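Enoyl-acyl carrier protein reductase (Uncultured bacterium, PDB 6KIA) probably catalyses the NADH-dependent reduction of enoyl groups carried on acyl carrier protein, the final step of each cycle of fatty-acid elongation. Local coordinates at residues T284-P289 with P420-S425; Y239-T244 with W254-S259. All blocks are in the same frame, centred on the assembly; numbering follows the deposited sequence.

Contact 1: T284-P289 with P420-S425; sequences TVYNCP and PVLWLS. With NAI (1,4-dihydronicotinamide adenine dinucleotide), chain D.
Asn287 and Trp423 meet as neighbours on two parallel strands whose backbones are laced by four hydrogen bonds. Val285 N donates to Pro420 O, Val285 O receives Leu422 N, Asn287 N reaches Leu422 O at 2.7 Å and Asn287 O takes Leu424 N at 2.9 Å. A water bonded to Asn287 O and Leu424 O continues the link beyond the strand pairing.

On the Val285 face, Asn287 CB makes a CH-pi contact, 3.6 Å from the centroid of the five-membered ring of Trp423. With CG anti to the carbonyl carbon (chi1 -78°), the amide lies alongside the indole, and Asn287 ND2 sits over the same face toward its rim, 3.3 Å from Trp423 CZ2. Asparagine suits the site: its short chain packs on the ring and still reaches Glu270.

On the face of Tyr286 and Leu422 the contacts are apolar, Leu422 CD1 coming 4.1 Å from Tyr286 CE2. Leu424 CD1 touches both Tyr286 CD2 and Cys288 SG.

Buried polar ends on both faces thus have partners, Asn287 ND2 in Glu270 and Tyr286 OH in Ser414. The strand leading to Cys288 and Pro289, beside the nicotinamide, is bonded by strand 421-423 on one side and strand 234-240 on the other.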
loop_
_atom_site.group_PDB
_atom_site.type_symbol
_atom_site.label_atom_id
_atom_site.label_comp_id
_atom_site.label_asym_id
_atom_site.label_seq_id
_atom_site.Cartn_x
_atom_site.Cartn_y
_atom_site.Cartn_z
ATOM N N THR A 284 1.075 -11.001 -9.390
ATOM C CA THR A 284 1.049 -9.689 -10.000
ATOM C C THR A 284 1.063 -8.600 -8.921
ATOM O O THR A 284 0.244 -8.611 -7.991
ATOM C CB THR A 284 -0.190 -9.517 -10.912
ATOM O OG1 THR A 284 -0.171 -10.515 -11.958
ATOM C CG2 THR A 284 -0.229 -8.112 -11.544
ATOM N N VAL A 285 1.996 -7.668 -9.057
ATOM C CA VAL A 285 1.989 -6.447 -8.258
ATOM C C VAL A 285 1.214 -5.391 -9.001
ATOM O O VAL A 285 1.503 -5.099 -10.164
ATOM C CB VAL A 285 3.413 -5.914 -7.988
ATOM C CG1 VAL A 285 3.353 -4.541 -7.307
ATOM C CG2 VAL A 285 4.209 -6.921 -7.153
ATOM N N TYR A 286 0.215 -4.822 -8.339
ATOM C CA TYR A 286 -0.561 -3.746 -8.938
ATOM C C TYR A 286 -0.092 -2.449 -8.351
ATOM O O TYR A 286 -0.321 -2.187 -7.174
ATOM C CB TYR A 286 -2.069 -3.954 -8.697
ATOM C CG TYR A 286 -2.623 -5.172 -9.414
ATOM C CD1 TYR A 286 -2.610 -6.435 -8.807
ATOM C CD2 TYR A 286 -3.113 -5.064 -10.697
ATOM C CE1 TYR A 286 -3.106 -7.541 -9.476
ATOM C CE2 TYR A 286 -3.612 -6.166 -11.374
ATOM C CZ TYR A 286 -3.613 -7.380 -10.768
ATOM O OH TYR A 286 -4.123 -8.459 -11.477
ATOM N N ASN A 287 0.595 -1.653 -9.166
ATOM C CA ASN A 287 1.081 -0.344 -8.710
ATOM C C ASN A 287 -0.054 0.667 -8.747
ATOM O O ASN A 287 -0.515 1.092 -9.823
ATOM C CB ASN A 287 2.275 0.117 -9.539
ATOM C CG ASN A 287 3.559 -0.575 -9.128
ATOM O OD1 ASN A 287 3.797 -0.819 -7.926
ATOM N ND2 ASN A 287 4.390 -0.932 -10.114
ATOM N N CYS A 288 -0.552 0.992 -7.561
ATOM C CA CYS A 288 -1.801 1.757 -7.416
ATOM C C CYS A 288 -1.580 3.223 -7.089
ATOM O O CYS A 288 -0.496 3.590 -6.635
ATOM C CB CYS A 288 -2.668 1.113 -6.326
ATOM S SG CYS A 288 -3.318 -0.541 -6.795
ATOM N N PRO A 289 -2.605 4.067 -7.278
ATOM C CA PRO A 289 -2.412 5.506 -7.001
ATOM C C PRO A 289 -2.203 5.903 -5.548
ATOM O O PRO A 289 -2.544 5.183 -4.618
ATOM C CB PRO A 289 -3.731 6.126 -7.477
ATOM C CG PRO A 289 -4.255 5.190 -8.471
ATOM C CD PRO A 289 -3.906 3.822 -7.925
ATOM N N PRO A 420 3.488 -9.674 -14.513
ATOM C CA PRO A 420 3.827 -9.689 -13.087
ATOM C C PRO A 420 3.728 -8.316 -12.400
ATOM O O PRO A 420 3.670 -8.280 -11.171
ATOM C CB PRO A 420 5.277 -10.191 -13.085
ATOM C CG PRO A 420 5.815 -9.810 -14.419
ATOM C CD PRO A 420 4.666 -9.918 -15.372
ATOM N N VAL A 421 3.796 -7.232 -13.168
ATOM C CA VAL A 421 3.758 -5.874 -12.617
ATOM C C VAL A 421 2.929 -4.979 -13.523
ATOM O O VAL A 421 3.225 -4.843 -14.720
ATOM C CB VAL A 421 5.179 -5.263 -12.458
ATOM C CG1 VAL A 421 5.079 -3.919 -11.750
ATOM C CG2 VAL A 421 6.135 -6.202 -11.708
ATOM N N LEU A 422 1.868 -4.394 -12.970
ATOM C CA LEU A 422 0.939 -3.589 -13.740
ATOM C C LEU A 422 0.589 -2.314 -12.992
ATOM O O LEU A 422 0.278 -2.357 -11.799
ATOM C CB LEU A 422 -0.343 -4.365 -14.041
ATOM C CG LEU A 422 -0.182 -5.638 -14.878
ATOM C CD1 LEU A 422 -1.501 -6.411 -14.928
ATOM C CD2 LEU A 422 0.282 -5.226 -16.277
ATOM N N TRP A 423 0.630 -1.194 -13.693
ATOM C CA TRP A 423 0.193 0.072 -13.105
ATOM C C TRP A 423 -1.300 0.301 -13.343
ATOM O O TRP A 423 -1.789 0.194 -14.486
ATOM C CB TRP A 423 0.989 1.249 -13.685
ATOM C CG TRP A 423 2.262 1.648 -13.001
ATOM C CD1 TRP A 423 2.470 2.776 -12.248
ATOM C CD2 TRP A 423 3.525 0.962 -13.044
ATOM N NE1 TRP A 423 3.773 2.842 -11.845
ATOM C CE2 TRP A 423 4.444 1.731 -12.289
ATOM C CE3 TRP A 423 3.963 -0.227 -13.628
ATOM C CZ2 TRP A 423 5.778 1.349 -12.117
ATOM C CZ3 TRP A 423 5.308 -0.599 -13.462
ATOM C CH2 TRP A 423 6.189 0.180 -12.713
ATOM N N LEU A 424 -2.009 0.657 -12.270
ATOM C CA LEU A 424 -3.383 1.134 -12.352
ATOM C C LEU A 424 -3.338 2.640 -12.137
ATOM O O LEU A 424 -3.261 3.098 -10.997
ATOM C CB LEU A 424 -4.259 0.458 -11.287
ATOM C CG LEU A 424 -4.206 -1.077 -11.285
ATOM C CD1 LEU A 424 -5.138 -1.623 -10.218
ATOM C CD2 LEU A 424 -4.621 -1.598 -12.667
ATOM N N SER A 425 -3.314 3.422 -13.217
ATOM C CA SER A 425 -3.246 4.883 -13.067
ATOM C C SER A 425 -4.637 5.515 -13.172
ATOM O O SER A 425 -5.631 4.793 -13.272
ATOM C CB SER A 425 -2.271 5.471 -14.096
ATOM O OG SER A 425 -0.947 5.058 -13.753
HETATM P PA NAI D . -3.366 0.014 5.697
HETATM O O1A NAI D . -4.852 -0.173 5.723
HETATM O O2A NAI D . -2.723 0.591 6.943
HETATM O O5B NAI D . -2.728 -1.390 5.308
HETATM C C5B NAI D . -1.448 -1.738 5.797
HETATM C C4B NAI D . -1.404 -3.288 5.629
HETATM O O4B NAI D . 0.039 -3.697 6.024
HETATM C C3B NAI D . -2.212 -3.902 6.417
HETATM O O3B NAI D . -2.858 -5.070 5.763
HETATM C C2B NAI D . -1.271 -4.403 7.681
HETATM O O2B NAI D . -1.961 -5.487 8.406
HETATM C C1B NAI D . -0.170 -4.755 7.114
HETATM N N9A NAI D . 0.994 -4.535 7.997
HETATM C C8A NAI D . 1.596 -3.449 8.513
HETATM N N7A NAI D . 2.617 -3.860 9.262
HETATM C C5A NAI D . 2.655 -5.213 9.205
HETATM C C6A NAI D . 3.542 -6.074 9.832
HETATM N N6A NAI D . 4.667 -5.875 10.703
HETATM N N1A NAI D . 3.389 -7.394 9.637
HETATM C C2A NAI D . 2.372 -7.863 8.847
HETATM N N3A NAI D . 1.488 -6.999 8.220
HETATM C C4A NAI D . 1.650 -5.654 8.422
HETATM O O3 NAI D . -2.913 1.025 4.469
HETATM P PN NAI D . -2.876 0.758 2.879
HETATM O O1N NAI D . -4.228 0.347 2.385
HETATM O O2N NAI D . -2.392 2.085 2.314
HETATM O O5D NAI D . -1.805 -0.395 2.619
HETATM C C5D NAI D . -2.146 -1.581 1.921
HETATM C C4D NAI D . -1.151 -1.738 0.749
HETATM O O4D NAI D . -1.398 -0.796 -0.141
HETATM C C3D NAI D . 0.281 -1.493 1.219
HETATM O O3D NAI D . 1.154 -2.471 0.764
HETATM C C2D NAI D . 0.606 -0.154 0.521
HETATM O O2D NAI D . 2.066 0.009 0.445
HETATM C C1D NAI D . 0.000 -0.245 -0.633
HETATM N N1N NAI D . -0.206 1.043 -1.295
HETATM C C2N NAI D . -0.647 2.154 -0.608
HETATM C C3N NAI D . -0.770 3.381 -1.273
HETATM C C7N NAI D . -1.292 4.622 -0.550
HETATM O O7N NAI D . -1.108 5.743 -1.018
HETATM N N7N NAI D . -2.002 4.458 0.667
HETATM C C4N NAI D . -0.479 3.508 -2.624
HETATM C C5N NAI D . -0.081 2.362 -3.322
HETATM C C6N NAI D . 0.057 1.142 -2.651
HETATM O O HOH W 1 -0.577 3.860 -10.219
#

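Contact 2: Y239-T244 with W254-S259; sequences YGYHGT and WQTYTS. With NAI (1,4-dihydronicotinamide adenine dinucleotide), chain D.
Thr244 O is gripped twice by Gln255. Gln255 N lies 3.0 Å from Thr244 O and Gln255 NE2 2.9 Å from it, and the two donors come from opposite faces of the carbonyl plane. The NE2 bond is nearly straight (174°) and lies in the amide plane of Gln255. With CG between the backbone N and the carbonyl carbon (chi1 51°) and a further bend at chi2, the Gln255 chain folds back to reach an oxygen already bonded to its own main chain. Glutamine suits the place because its amide offers a donor and an acceptor: NE2 is shared between Thr244 O and Glu290, and OE1 bonds to Ser305. Thr244 N returns a bond to Gln255 O, completing an antiparallel hydrogen-bonded pair.

Next to it, Trp254 NE1 donates to His242 O at 2.9 Å, in the carbonyl plane and on a lone pair, with the oxygen lying in the indole plane. Trp423 NE1 bonds to the same oxygen. Trp254 NE1 and Gln255 O together leave no room for a side chain at Gly243, whose CA lies 3.3 Å from Trp254 NE1 and whose phi is positive, a backbone shape that glycine adopts easily.

Tyr241 carries the third link. Its CG lies anti to the backbone N (chi1 179°), and the ring reaches across so that Tyr241 OH accepts Tyr257 N at 3.0 Å, near the ring plane, while also bonding Glu290. Tyr241 CB rests 3.5 Å from NAI C5N, so one residue touches both the nicotinamide and the 254-259 segment.

The chain leaves parallel strand 234-240 through Tyr241-Gly243 and enters the hairpin of strands 244-248 and 251-255, whose open end the Thr244-Gln255 pair closes. Helix 263-278 binds His242 through Glu270, and helix 370-385 packs on Tyr257 and Thr258.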
loop_
_atom_site.group_PDB
_atom_site.type_symbol
_atom_site.label_atom_id
_atom_site.label_comp_id
_atom_site.label_asym_id
_atom_site.label_seq_id
_atom_site.Cartn_x
_atom_site.Cartn_y
_atom_site.Cartn_z
ATOM N N TYR A 239 -0.298 -5.058 -3.498
ATOM C CA TYR A 239 -0.476 -3.630 -3.739
ATOM C C TYR A 239 0.899 -2.982 -3.791
ATOM O O TYR A 239 1.629 -3.001 -2.806
ATOM C CB TYR A 239 -1.332 -2.980 -2.652
ATOM C CG TYR A 239 -2.797 -3.353 -2.706
ATOM C CD1 TYR A 239 -3.697 -2.608 -3.471
ATOM C CD2 TYR A 239 -3.282 -4.450 -1.984
ATOM C CE1 TYR A 239 -5.034 -2.949 -3.525
ATOM C CE2 TYR A 239 -4.624 -4.796 -2.047
ATOM C CZ TYR A 239 -5.478 -4.042 -2.800
ATOM O OH TYR A 239 -6.813 -4.379 -2.867
ATOM N N GLY A 240 1.255 -2.434 -4.945
ATOM C CA GLY A 240 2.539 -1.784 -5.063
ATOM C C GLY A 240 2.341 -0.293 -5.086
ATOM O O GLY A 240 1.237 0.182 -5.341
ATOM N N TYR A 241 3.408 0.451 -4.790
ATOM C CA TYR A 241 3.424 1.877 -5.149
ATOM C C TYR A 241 4.726 2.147 -5.898
ATOM O O TYR A 241 5.795 1.759 -5.428
ATOM C CB TYR A 241 3.329 2.807 -3.938
ATOM C CG TYR A 241 3.371 4.257 -4.389
ATOM C CD1 TYR A 241 2.309 4.800 -5.104
ATOM C CD2 TYR A 241 4.486 5.057 -4.142
ATOM C CE1 TYR A 241 2.339 6.101 -5.559
ATOM C CE2 TYR A 241 4.523 6.367 -4.581
ATOM C CZ TYR A 241 3.452 6.891 -5.280
ATOM O OH TYR A 241 3.468 8.203 -5.740
ATOM N N HIS A 242 4.615 2.759 -7.082
ATOM C CA HIS A 242 5.802 3.057 -7.884
ATOM C C HIS A 242 5.494 4.265 -8.746
ATOM O O HIS A 242 5.759 4.280 -9.957
ATOM C CB HIS A 242 6.199 1.846 -8.741
ATOM C CG HIS A 242 7.612 1.898 -9.241
ATOM N ND1 HIS A 242 8.303 0.770 -9.636
ATOM C CD2 HIS A 242 8.459 2.942 -9.415
ATOM C CE1 HIS A 242 9.527 1.115 -10.007
ATOM N NE2 HIS A 242 9.645 2.427 -9.889
ATOM N N GLY A 243 4.832 5.245 -8.135
ATOM C CA GLY A 243 4.364 6.409 -8.865
ATOM C C GLY A 243 3.136 6.101 -9.699
ATOM O O GLY A 243 2.794 4.935 -9.943
ATOM N N THR A 244 2.482 7.153 -10.185
ATOM C CA THR A 244 1.192 7.004 -10.857
ATOM C C THR A 244 1.034 8.015 -12.011
ATOM O O THR A 244 1.470 9.159 -11.889
ATOM C CB THR A 244 0.056 7.210 -9.833
ATOM O OG1 THR A 244 0.199 6.258 -8.771
ATOM C CG2 THR A 244 -1.326 7.092 -10.487
ATOM N N TRP A 254 3.426 10.097 -15.824
ATOM C CA TRP A 254 3.915 9.495 -14.600
ATOM C C TRP A 254 4.470 10.555 -13.676
ATOM O O TRP A 254 5.201 11.459 -14.103
ATOM C CB TRP A 254 4.994 8.456 -14.884
ATOM C CG TRP A 254 5.496 7.790 -13.646
ATOM C CD1 TRP A 254 4.972 6.681 -13.057
ATOM C CD2 TRP A 254 6.623 8.179 -12.840
ATOM N NE1 TRP A 254 5.694 6.349 -11.938
ATOM C CE2 TRP A 254 6.710 7.253 -11.776
ATOM C CE3 TRP A 254 7.559 9.223 -12.909
ATOM C CZ2 TRP A 254 7.689 7.331 -10.789
ATOM C CZ3 TRP A 254 8.551 9.287 -11.930
ATOM C CH2 TRP A 254 8.604 8.352 -10.888
ATOM N N GLN A 255 4.101 10.449 -12.406
ATOM C CA GLN A 255 4.689 11.290 -11.390
ATOM C C GLN A 255 4.686 10.484 -10.100
ATOM O O GLN A 255 4.281 9.312 -10.101
ATOM C CB GLN A 255 3.918 12.609 -11.259
ATOM C CG GLN A 255 2.408 12.456 -11.087
ATOM C CD GLN A 255 2.022 12.079 -9.660
ATOM O OE1 GLN A 255 2.132 12.889 -8.732
ATOM N NE2 GLN A 255 1.593 10.829 -9.479
ATOM N N THR A 256 5.130 11.091 -9.015
ATOM C CA THR A 256 5.259 10.384 -7.733
ATOM C C THR A 256 5.226 11.362 -6.570
ATOM O O THR A 256 5.539 12.534 -6.741
ATOM C CB THR A 256 6.571 9.578 -7.659
ATOM O OG1 THR A 256 6.604 8.795 -6.455
ATOM C CG2 THR A 256 7.794 10.530 -7.665
ATOM N N TYR A 257 4.893 10.855 -5.385
ATOM C CA TYR A 257 5.220 11.521 -4.134
ATOM C C TYR A 257 6.710 11.319 -3.864
ATOM O O TYR A 257 7.229 10.217 -4.049
ATOM C CB TYR A 257 4.396 10.934 -2.977
ATOM C CG TYR A 257 4.928 11.327 -1.610
ATOM C CD1 TYR A 257 4.557 12.531 -1.026
ATOM C CD2 TYR A 257 5.804 10.490 -0.914
ATOM C CE1 TYR A 257 5.047 12.912 0.225
ATOM C CE2 TYR A 257 6.295 10.858 0.320
ATOM C CZ TYR A 257 5.915 12.066 0.895
ATOM O OH TYR A 257 6.425 12.403 2.138
ATOM N N THR A 258 7.388 12.370 -3.421
ATOM C CA THR A 258 8.798 12.315 -3.010
ATOM C C THR A 258 8.887 12.856 -1.571
ATOM O O THR A 258 8.253 13.871 -1.253
ATOM C CB THR A 258 9.702 13.139 -3.979
ATOM O OG1 THR A 258 9.594 12.638 -5.317
ATOM C CG2 THR A 258 11.177 13.102 -3.561
ATOM N N SER A 259 9.633 12.197 -0.670
ATOM C CA SER A 259 10.459 11.043 -1.003
ATOM C C SER A 259 9.852 9.767 -0.403
ATOM O O SER A 259 9.624 9.664 0.811
ATOM C CB SER A 259 11.894 11.295 -0.486
ATOM O OG SER A 259 12.694 10.131 -0.515
HETATM P PA NAI D . -3.366 0.014 5.697
HETATM O O1A NAI D . -4.852 -0.173 5.723
HETATM O O2A NAI D . -2.723 0.591 6.943
HETATM O O5B NAI D . -2.728 -1.390 5.308
HETATM C C5B NAI D . -1.448 -1.738 5.797
HETATM C C4B NAI D . -1.404 -3.288 5.629
HETATM O O4B NAI D . 0.039 -3.697 6.024
HETATM C C3B NAI D . -2.212 -3.902 6.417
HETATM O O3B NAI D . -2.858 -5.070 5.763
HETATM C C2B NAI D . -1.271 -4.403 7.681
HETATM O O2B NAI D . -1.961 -5.487 8.406
HETATM C C1B NAI D . -0.170 -4.755 7.114
HETATM N N9A NAI D . 0.994 -4.535 7.997
HETATM C C8A NAI D . 1.596 -3.449 8.513
HETATM N N7A NAI D . 2.617 -3.860 9.262
HETATM C C5A NAI D . 2.655 -5.213 9.205
HETATM C C6A NAI D . 3.542 -6.074 9.832
HETATM N N6A NAI D . 4.667 -5.875 10.703
HETATM N N1A NAI D . 3.389 -7.394 9.637
HETATM C C2A NAI D . 2.372 -7.863 8.847
HETATM N N3A NAI D . 1.488 -6.999 8.220
HETATM C C4A NAI D . 1.650 -5.654 8.422
HETATM O O3 NAI D . -2.913 1.025 4.469
HETATM P PN NAI D . -2.876 0.758 2.879
HETATM O O1N NAI D . -4.228 0.347 2.385
HETATM O O2N NAI D . -2.392 2.085 2.314
HETATM O O5D NAI D . -1.805 -0.395 2.619
HETATM C C5D NAI D . -2.146 -1.581 1.921
HETATM C C4D NAI D . -1.151 -1.738 0.749
HETATM O O4D NAI D . -1.398 -0.796 -0.141
HETATM C C3D NAI D . 0.281 -1.493 1.219
HETATM O O3D NAI D . 1.154 -2.471 0.764
HETATM C C2D NAI D . 0.606 -0.154 0.521
HETATM O O2D NAI D . 2.066 0.009 0.445
HETATM C C1D NAI D . 0.000 -0.245 -0.633
HETATM N N1N NAI D . -0.206 1.043 -1.295
HETATM C C2N NAI D . -0.647 2.154 -0.608
HETATM C C3N NAI D . -0.770 3.381 -1.273
HETATM C C7N NAI D . -1.292 4.622 -0.550
HETATM O O7N NAI D . -1.108 5.743 -1.018
HETATM N N7N NAI D . -2.002 4.458 0.667
HETATM C C4N NAI D . -0.479 3.508 -2.624
HETATM C C5N NAI D . -0.081 2.362 -3.322
HETATM C C6N NAI D . 0.057 1.142 -2.651
#

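The two contacts lie with centres about 11 Å apart, both beside the bound NADH. Along the chain contact 2 closes before contact 1 opens, and helix 263-278 runs between Ser259 and strand 283-287. They share the parallel part of the main sheet: strand 234-240 of contact 2 pairs with strand 283-287 of contact 1, which pairs in turn with strand 421-423. Gly240 probably bonds through its backbone to Tyr286 and Cys288, so the two contacts are joined by backbone bonds between neighbouring strands. As in Rossmann-type folds, the dinucleotide sits where the parallel strands end; from those ends the chain of contact 2 passes the nicotinamide at Tyr241 and runs on into a small two-stranded hairpin.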